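Local atomic coordinates of putative oxidoreductase (Bacteroides fragilis NCTC 9343, PDB entry 3EOF), a protein that probably acts as an FMN-dependent oxidoreductase of the nitroreductase family, binding flavin mononucleotide between its two subunits. Residues S32-Y44 / N105-F117. Numbering follows the deposited sequence.
Sequences SFRASTMGGMQLY and NAAMDTLLVAQTF. With FMN (flavin mononucleotide), chain D.
With chi1 at 167°, the hydroxyl of T37 lies opposite its own backbone N and faces the carboxylate of D109, while a first torsion of 46° tucks the ring of Y44 back over its own main chain and onto V113. D109, reaching out from helix 100-123, serves the loop 32-44 with both oxygens. OD1 accepts M38 N at 2.8 Å through its syn lone pair, and OD2 takes L43 N at 2.9 Å on its anti side, an almost straight bond (172°). T37 OG1 also donates to OD2, but at 2.4 Å the modelled distance is doubtfully short. An aspartate suits this buried spot because two backbone N-H groups, and the hydroxyl, point at its oxygens, probably favouring its charged form. T37 OG1 in turn accepts Q42 N across the bend that carries G39 and G40. In this nitroreductase-family fold the long helix packs on the sheet, and the loop leads into strand 44-49, outermost in this chain's sheet, while lining one side of the flavin pocket: T37 N donates to FMN O3' at 3.1 Å, and R9 and R171 of the second subunit also bind the cofactor. Of V113's branches, CG2 sits over one face of the Y44 ring, 3.5 Å from its centroid, a CH-pi contact, and CG1 meets the edge of F33 in the ring plane. Small A35 lets the loop close on L112 and T116, whose OG1 is 3.5 Å from A35 CB. One turn before D109, the selenium of M38 rests against the amide of N105, SE to CG 3.3 Å.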
ATOM      1  N   SER A  32      -4.157   2.266 -13.574  1.00 22.48           N
ATOM      2  CA  SER A  32      -3.795   1.979 -12.195  1.00 23.00           C
ATOM      3  C   SER A  32      -5.018   1.558 -11.384  1.00 22.43           C
ATOM      4  O   SER A  32      -4.919   0.705 -10.508  1.00 21.81           O
ATOM      5  CB  SER A  32      -3.080   3.158 -11.552  1.00 23.23           C
ATOM      6  OG  SER A  32      -3.983   4.187 -11.219  1.00 30.52           O
ATOM      7  N   PHE A  33      -6.184   2.112 -11.721  1.00 23.85           N
ATOM      8  CA  PHE A  33      -7.402   1.844 -10.965  1.00 22.88           C
ATOM      9  C   PHE A  33      -7.892   0.416 -11.157  1.00 21.14           C
ATOM     10  O   PHE A  33      -8.780  -0.015 -10.446  1.00 20.32           O
ATOM     11  CB  PHE A  33      -8.534   2.841 -11.255  1.00 21.95           C
ATOM     12  CG  PHE A  33      -8.177   4.294 -11.062  1.00 22.43           C
ATOM     13  CD1 PHE A  33      -7.181   4.692 -10.198  1.00 16.54           C
ATOM     14  CD2 PHE A  33      -8.894   5.281 -11.745  1.00 20.13           C
ATOM     15  CE1 PHE A  33      -6.892   6.043 -10.015  1.00 24.26           C
ATOM     16  CE2 PHE A  33      -8.592   6.592 -11.588  1.00 23.89           C
ATOM     17  CZ  PHE A  33      -7.577   6.982 -10.721  1.00 21.96           C
ATOM     18  N   ARG A  34      -7.292  -0.319 -12.088  1.00 23.28           N
ATOM     19  CA  ARG A  34      -7.530  -1.753 -12.224  1.00 23.66           C
ATOM     20  C   ARG A  34      -6.848  -2.587 -11.119  1.00 22.85           C
ATOM     21  O   ARG A  34      -7.023  -3.786 -11.084  1.00 25.85           O
ATOM     22  CB  ARG A  34      -7.099  -2.252 -13.626  1.00 24.72           C
ATOM     23  CG  ARG A  34      -8.073  -1.852 -14.707  1.00 24.07           C
ATOM     24  CD  ARG A  34      -9.283  -2.662 -14.461  1.00 38.09           C
ATOM     25  NE  ARG A  34     -10.435  -2.307 -15.256  1.00 43.41           N
ATOM     26  CZ  ARG A  34     -11.604  -2.919 -15.100  1.00 42.65           C
ATOM     27  NH1 ARG A  34     -11.729  -3.909 -14.196  1.00 31.66           N
ATOM     28  NH2 ARG A  34     -12.640  -2.542 -15.833  1.00 45.24           N
ATOM     29  N   ALA A  35      -6.075  -1.947 -10.239  1.00 23.69           N
ATOM     30  CA  ALA A  35      -5.457  -2.591  -9.077  1.00 21.44           C
ATOM     31  C   ALA A  35      -6.583  -3.211  -8.268  1.00 21.50           C
ATOM     32  O   ALA A  35      -7.755  -2.762  -8.328  1.00 22.52           O
ATOM     33  CB  ALA A  35      -4.692  -1.546  -8.202  1.00 18.01           C
ATOM     34  N   SER A  36      -6.248  -4.251  -7.517  1.00 23.39           N
ATOM     35  CA  SER A  36      -7.223  -4.925  -6.673  1.00 20.25           C
ATOM     36  C   SER A  36      -7.750  -3.920  -5.738  1.00 20.95           C
ATOM     37  O   SER A  36      -7.008  -3.007  -5.310  1.00 19.30           O
ATOM     38  CB  SER A  36      -6.578  -6.051  -5.899  1.00 19.74           C
ATOM     39  OG  SER A  36      -6.125  -7.010  -6.797  1.00 28.12           O
ATOM     40  N   THR A  37      -9.037  -4.046  -5.447  1.00 21.10           N
ATOM     41  CA  THR A  37      -9.720  -3.136  -4.535  1.00 25.43           C
ATOM     42  C   THR A  37     -10.730  -3.922  -3.716  1.00 24.69           C
ATOM     43  O   THR A  37     -11.415  -4.755  -4.253  1.00 21.87           O
ATOM     44  CB  THR A  37     -10.428  -1.984  -5.283  1.00 26.32           C
ATOM     45  OG1 THR A  37     -11.311  -1.337  -4.379  1.00 25.08           O
ATOM     46  CG2 THR A  37     -11.205  -2.512  -6.486  1.00 25.60           C
HETATM   47  N   MSE A  38     -10.800  -3.640  -2.411  1.00 23.90           N
HETATM   48  CA  MSE A  38     -11.679  -4.361  -1.491  1.00 22.68           C
HETATM   49  C   MSE A  38     -13.097  -4.193  -1.891  1.00 24.46           C
HETATM   50  O   MSE A  38     -13.590  -3.055  -1.974  1.00 26.11           O
HETATM   51  CB  MSE A  38     -11.546  -3.837  -0.077  1.00 21.88           C
HETATM   52  CG  MSE A  38     -12.322  -4.656   0.917  1.00 24.08           C
HETATM   53 SE   MSE A  38     -12.136  -3.787   2.679  0.75 26.41          SE
HETATM   54  CE  MSE A  38     -13.806  -2.817   2.662  1.00 22.02           C
ATOM     55  N   GLY A  39     -13.751  -5.329  -2.094  1.00 25.62           N
ATOM     56  CA  GLY A  39     -15.135  -5.386  -2.536  1.00 26.07           C
ATOM     57  C   GLY A  39     -15.416  -4.730  -3.866  1.00 25.91           C
ATOM     58  O   GLY A  39     -16.565  -4.564  -4.232  1.00 26.34           O
ATOM     59  N   GLY A  40     -14.372  -4.405  -4.618  1.00 26.71           N
ATOM     60  CA  GLY A  40     -14.515  -3.703  -5.883  1.00 25.51           C
ATOM     61  C   GLY A  40     -14.989  -2.284  -5.642  1.00 26.28           C
ATOM     62  O   GLY A  40     -15.506  -1.625  -6.550  1.00 29.68           O
HETATM   63  N   MSE A  41     -14.736  -1.781  -4.440  1.00 25.81           N
HETATM   64  CA  MSE A  41     -15.277  -0.511  -3.998  1.00 25.24           C
HETATM   65  C   MSE A  41     -14.509   0.715  -4.404  1.00 24.42           C
HETATM   66  O   MSE A  41     -15.089   1.775  -4.457  1.00 24.88           O
HETATM   67  CB  MSE A  41     -15.386  -0.516  -2.486  1.00 23.09           C
HETATM   68  CG  MSE A  41     -16.325  -1.574  -1.970  1.00 28.71           C
HETATM   69 SE   MSE A  41     -16.093  -1.863  -0.100  0.75 27.38          SE
HETATM   70  CE  MSE A  41     -17.228  -0.495   0.633  1.00 19.92           C
ATOM     71  N   GLN A  42     -13.215   0.563  -4.672  1.00 25.49           N
ATOM     72  CA  GLN A  42     -12.326   1.665  -5.049  1.00 26.81           C
ATOM     73  C   GLN A  42     -12.335   2.729  -3.992  1.00 27.16           C
ATOM     74  O   GLN A  42     -12.864   3.805  -4.197  1.00 29.64           O
ATOM     75  CB  GLN A  42     -12.688   2.279  -6.402  1.00 26.36           C
ATOM     76  CG  GLN A  42     -12.637   1.279  -7.494  1.00 19.02           C
ATOM     77  CD  GLN A  42     -12.804   1.899  -8.834  1.00 23.19           C
ATOM     78  OE1 GLN A  42     -13.902   1.843  -9.402  1.00 37.68           O
ATOM     79  NE2 GLN A  42     -11.725   2.479  -9.379  1.00 22.42           N
ATOM     80  N   LEU A  43     -11.669   2.450  -2.889  1.00 26.39           N
ATOM     81  CA  LEU A  43     -11.684   3.359  -1.736  1.00 24.47           C
ATOM     82  C   LEU A  43     -10.604   4.446  -1.713  1.00 25.74           C
ATOM     83  O   LEU A  43      -9.888   4.655  -0.691  1.00 21.87           O
ATOM     84  CB  LEU A  43     -11.600   2.495  -0.476  1.00 26.52           C
ATOM     85  CG  LEU A  43     -12.661   1.412  -0.316  1.00 17.83           C
ATOM     86  CD1 LEU A  43     -12.259   0.420   0.804  1.00 18.70           C
ATOM     87  CD2 LEU A  43     -14.004   2.024  -0.089  1.00 21.31           C
ATOM     88  N   TYR A  44     -10.544   5.184  -2.816  1.00 22.82           N
ATOM     89  CA  TYR A  44      -9.525   6.183  -3.020  1.00 21.41           C
ATOM     90  C   TYR A  44      -9.982   7.252  -3.975  1.00 23.82           C
ATOM     91  O   TYR A  44     -10.931   7.075  -4.751  1.00 23.89           O
ATOM     92  CB  TYR A  44      -8.262   5.524  -3.628  1.00 22.05           C
ATOM     93  CG  TYR A  44      -8.545   4.569  -4.782  1.00 23.68           C
ATOM     94  CD1 TYR A  44      -8.718   5.039  -6.068  1.00 22.71           C
ATOM     95  CD2 TYR A  44      -8.686   3.202  -4.581  1.00 24.34           C
ATOM     96  CE1 TYR A  44      -8.997   4.180  -7.122  1.00 18.47           C
ATOM     97  CE2 TYR A  44      -8.990   2.334  -5.647  1.00 17.18           C
ATOM     98  CZ  TYR A  44      -9.116   2.846  -6.909  1.00 21.79           C
ATOM     99  OH  TYR A  44      -9.374   2.033  -7.989  1.00 25.10           O
ATOM    100  N   ASN A 105      -8.361  -0.162   5.519  1.00 23.85           N
ATOM    101  CA  ASN A 105      -8.813  -0.803   4.286  1.00 22.71           C
ATOM    102  C   ASN A 105      -8.719   0.140   3.097  1.00 21.18           C
ATOM    103  O   ASN A 105      -8.303  -0.275   2.028  1.00 22.50           O
ATOM    104  CB  ASN A 105     -10.283  -1.292   4.383  1.00 29.45           C
ATOM    105  CG  ASN A 105     -10.466  -2.518   5.285  1.00 29.97           C
ATOM    106  OD1 ASN A 105      -9.548  -3.317   5.417  1.00 27.68           O
ATOM    107  ND2 ASN A 105     -11.690  -2.661   5.920  1.00 22.88           N
ATOM    108  N   ALA A 106      -9.085   1.419   3.291  1.00 21.89           N
ATOM    109  CA  ALA A 106      -9.067   2.416   2.215  1.00 21.93           C
ATOM    110  C   ALA A 106      -7.627   2.715   1.854  1.00 25.09           C
ATOM    111  O   ALA A 106      -7.304   2.808   0.669  1.00 27.07           O
ATOM    112  CB  ALA A 106      -9.801   3.696   2.604  1.00 15.92           C
ATOM    113  N   ALA A 107      -6.779   2.875   2.887  1.00 25.11           N
ATOM    114  CA  ALA A 107      -5.338   3.121   2.731  1.00 22.30           C
ATOM    115  C   ALA A 107      -4.703   2.064   1.841  1.00 20.11           C
ATOM    116  O   ALA A 107      -3.898   2.365   0.959  1.00 18.75           O
ATOM    117  CB  ALA A 107      -4.661   3.119   4.048  1.00 17.63           C
HETATM  118  N   MSE A 108      -5.012   0.829   2.130  1.00 21.05           N
HETATM  119  CA  MSE A 108      -4.490  -0.262   1.329  1.00 24.78           C
HETATM  120  C   MSE A 108      -4.947  -0.166  -0.072  1.00 22.86           C
HETATM  121  O   MSE A 108      -4.170  -0.458  -0.978  1.00 27.08           O
HETATM  122  CB  MSE A 108      -4.870  -1.613   1.894  1.00 23.94           C
HETATM  123  CG  MSE A 108      -4.221  -1.849   3.260  1.00 28.49           C
HETATM  124 SE   MSE A 108      -4.408  -3.705   3.939  0.75 28.36          SE
HETATM  125  CE  MSE A 108      -6.321  -3.771   4.234  1.00 24.05           C
ATOM    126  N   ASP A 109      -6.213   0.167  -0.278  1.00 23.96           N
ATOM    127  CA  ASP A 109      -6.737   0.275  -1.654  1.00 23.17           C
ATOM    128  C   ASP A 109      -5.938   1.318  -2.388  1.00 21.39           C
ATOM    129  O   ASP A 109      -5.562   1.166  -3.528  1.00 19.20           O
ATOM    130  CB  ASP A 109      -8.225   0.683  -1.682  1.00 26.13           C
ATOM    131  CG  ASP A 109      -9.189  -0.469  -2.011  1.00 32.23           C
ATOM    132  OD1 ASP A 109      -8.888  -1.665  -1.718  1.00 26.74           O
ATOM    133  OD2 ASP A 109     -10.306  -0.122  -2.548  1.00 26.24           O
ATOM    134  N   THR A 110      -5.669   2.389  -1.671  1.00 22.11           N
ATOM    135  CA  THR A 110      -5.000   3.555  -2.194  1.00 23.18           C
ATOM    136  C   THR A 110      -3.539   3.345  -2.536  1.00 19.77           C
ATOM    137  O   THR A 110      -3.040   3.959  -3.473  1.00 22.98           O
ATOM    138  CB  THR A 110      -5.117   4.705  -1.162  1.00 20.90           C
ATOM    139  OG1 THR A 110      -6.495   4.883  -0.818  1.00 23.02           O
ATOM    140  CG2 THR A 110      -4.573   6.007  -1.687  1.00 24.89           C
ATOM    141  N   LEU A 111      -2.855   2.557  -1.719  1.00 16.72           N
ATOM    142  CA  LEU A 111      -1.444   2.292  -1.894  1.00 18.55           C
ATOM    143  C   LEU A 111      -1.256   1.340  -3.069  1.00 17.28           C
ATOM    144  O   LEU A 111      -0.283   1.458  -3.791  1.00 16.44           O
ATOM    145  CB  LEU A 111      -0.827   1.746  -0.634  1.00 19.64           C
ATOM    146  CG  LEU A 111      -0.663   2.863   0.412  1.00 15.71           C
ATOM    147  CD1 LEU A 111      -0.515   2.260   1.798  1.00 22.85           C
ATOM    148  CD2 LEU A 111       0.500   3.682   0.031  1.00 19.12           C
ATOM    149  N   LEU A 112      -2.202   0.432  -3.249  1.00 16.96           N
ATOM    150  CA  LEU A 112      -2.174  -0.502  -4.412  1.00 19.46           C
ATOM    151  C   LEU A 112      -2.281   0.232  -5.726  1.00 21.21           C
ATOM    152  O   LEU A 112      -1.573  -0.067  -6.672  1.00 24.99           O
ATOM    153  CB  LEU A 112      -3.295  -1.516  -4.270  1.00 18.25           C
ATOM    154  CG  LEU A 112      -2.985  -2.817  -3.540  1.00 21.44           C
ATOM    155  CD1 LEU A 112      -2.028  -2.779  -2.370  1.00 19.77           C
ATOM    156  CD2 LEU A 112      -4.286  -3.434  -3.135  1.00 18.44           C
ATOM    157  N   VAL A 113      -3.201   1.196  -5.788  1.00 25.56           N
ATOM    158  CA  VAL A 113      -3.318   2.073  -6.957  1.00 21.29           C
ATOM    159  C   VAL A 113      -2.042   2.890  -7.191  1.00 22.05           C
ATOM    160  O   VAL A 113      -1.519   2.955  -8.305  1.00 21.05           O
ATOM    161  CB  VAL A 113      -4.535   3.058  -6.828  1.00 18.43           C
ATOM    162  CG1 VAL A 113      -4.474   4.126  -7.852  1.00 18.93           C
ATOM    163  CG2 VAL A 113      -5.825   2.320  -6.912  1.00 20.27           C
ATOM    164  N   ALA A 114      -1.556   3.544  -6.140  1.00 15.87           N
ATOM    165  CA  ALA A 114      -0.405   4.395  -6.253  1.00 17.78           C
ATOM    166  C   ALA A 114       0.775   3.708  -6.805  1.00 18.29           C
ATOM    167  O   ALA A 114       1.466   4.250  -7.679  1.00 20.06           O
ATOM    168  CB  ALA A 114      -0.064   5.047  -4.890  1.00 13.81           C
ATOM    169  N   GLN A 115       1.030   2.510  -6.303  1.00 21.96           N
ATOM    170  CA  GLN A 115       2.145   1.713  -6.795  1.00 22.12           C
ATOM    171  C   GLN A 115       1.868   1.099  -8.166  1.00 21.86           C
ATOM    172  O   GLN A 115       2.793   0.925  -8.932  1.00 23.67           O
ATOM    173  CB  GLN A 115       2.511   0.646  -5.791  1.00 23.11           C
ATOM    174  CG  GLN A 115       3.735  -0.156  -6.151  1.00 23.48           C
ATOM    175  CD  GLN A 115       4.984   0.686  -6.400  1.00 16.68           C
ATOM    176  OE1 GLN A 115       5.234   1.712  -5.768  1.00 26.74           O
ATOM    177  NE2 GLN A 115       5.787   0.214  -7.302  1.00 31.65           N
ATOM    178  N   THR A 116       0.619   0.803  -8.507  1.00 23.61           N
ATOM    179  CA  THR A 116       0.315   0.307  -9.864  1.00 21.42           C
ATOM    180  C   THR A 116       0.612   1.468 -10.798  1.00 22.40           C
ATOM    181  O   THR A 116       1.294   1.312 -11.795  1.00 23.02           O
ATOM    182  CB  THR A 116      -1.123  -0.234 -10.022  1.00 23.12           C
ATOM    183  OG1 THR A 116      -1.359  -1.265  -9.053  1.00 22.50           O
ATOM    184  CG2 THR A 116      -1.318  -0.822 -11.400  1.00 18.42           C
ATOM    185  N   PHE A 117       0.153   2.654 -10.435  1.00 24.00           N
ATOM    186  CA  PHE A 117       0.439   3.850 -11.221  1.00 25.01           C
ATOM    187  C   PHE A 117       1.930   4.072 -11.401  1.00 24.45           C
ATOM    188  O   PHE A 117       2.372   4.231 -12.530  1.00 25.90           O
ATOM    189  CB  PHE A 117      -0.170   5.110 -10.587  1.00 24.06           C
ATOM    190  CG  PHE A 117       0.304   6.363 -11.232  1.00 25.61           C
ATOM    191  CD1 PHE A 117      -0.245   6.790 -12.428  1.00 25.73           C
ATOM    192  CD2 PHE A 117       1.357   7.094 -10.669  1.00 23.64           C
ATOM    193  CE1 PHE A 117       0.260   7.932 -13.063  1.00 28.49           C
ATOM    194  CE2 PHE A 117       1.864   8.211 -11.296  1.00 25.37           C
ATOM    195  CZ  PHE A 117       1.319   8.642 -12.480  1.00 21.86           C
TER
HETATM  196  N1  FMN D 300     -10.884 -11.087  -2.719  1.00 33.56           N
HETATM  197  C2  FMN D 300     -11.409 -12.208  -2.070  1.00 38.05           C
HETATM  198  O2  FMN D 300     -11.972 -13.131  -2.686  1.00 34.65           O
HETATM  199  N3  FMN D 300     -11.359 -12.292  -0.687  1.00 37.88           N
HETATM  200  C4  FMN D 300     -10.760 -11.304   0.094  1.00 41.88           C
HETATM  201  O4  FMN D 300     -10.363 -11.678   1.217  1.00 33.62           O
HETATM  202  C4A FMN D 300     -10.219 -10.159  -0.550  1.00 36.97           C
HETATM  203  N5  FMN D 300      -9.609  -9.121   0.178  1.00 41.57           N
HETATM  204  C5A FMN D 300      -9.042  -8.011  -0.469  1.00 40.24           C
HETATM  205  C6  FMN D 300      -8.435  -6.991   0.280  1.00 39.52           C
HETATM  206  C7  FMN D 300      -7.845  -5.875  -0.324  1.00 39.89           C
HETATM  207  C7M FMN D 300      -6.622  -5.291   0.356  1.00 34.28           C
HETATM  208  C8  FMN D 300      -7.915  -5.780  -1.720  1.00 35.24           C
HETATM  209  C8M FMN D 300      -6.997  -4.827  -2.403  1.00 32.75           C
HETATM  210  C9  FMN D 300      -8.528  -6.773  -2.482  1.00 34.92           C
HETATM  211  C9A FMN D 300      -9.103  -7.916  -1.881  1.00 40.90           C
HETATM  212  N10 FMN D 300      -9.716  -8.960  -2.619  1.00 35.60           N
HETATM  213  C10 FMN D 300     -10.283 -10.062  -1.969  1.00 38.77           C
HETATM  214  C1' FMN D 300      -9.892  -8.876  -4.104  1.00 38.43           C
HETATM  215  C2' FMN D 300     -11.024  -7.902  -4.406  1.00 40.49           C
HETATM  216  O2' FMN D 300     -12.258  -8.406  -3.920  1.00 41.18           O
HETATM  217  C3' FMN D 300     -11.024  -7.630  -5.917  1.00 41.80           C
HETATM  218  O3' FMN D 300      -9.853  -6.908  -6.249  1.00 40.62           O
HETATM  219  C4' FMN D 300     -12.263  -6.882  -6.406  1.00 39.94           C
HETATM  220  O4' FMN D 300     -13.355  -7.780  -6.525  1.00 40.59           O
HETATM  221  C5' FMN D 300     -12.042  -6.282  -7.778  1.00 32.79           C
HETATM  222  O5' FMN D 300     -11.749  -7.366  -8.624  1.00 36.17           O
HETATM  223  P   FMN D 300     -10.495  -7.412  -9.661  1.00 46.41           P
HETATM  224  O1P FMN D 300     -10.566  -6.213 -10.572  1.00 44.47           O
HETATM  225  O2P FMN D 300     -10.653  -8.657 -10.511  1.00 26.04           O
HETATM  226  O3P FMN D 300      -9.211  -7.431  -8.841  1.00 32.10           O
HETATM  227  O   HOH W   1      -7.117  -0.465  -4.866  1.00 18.61           O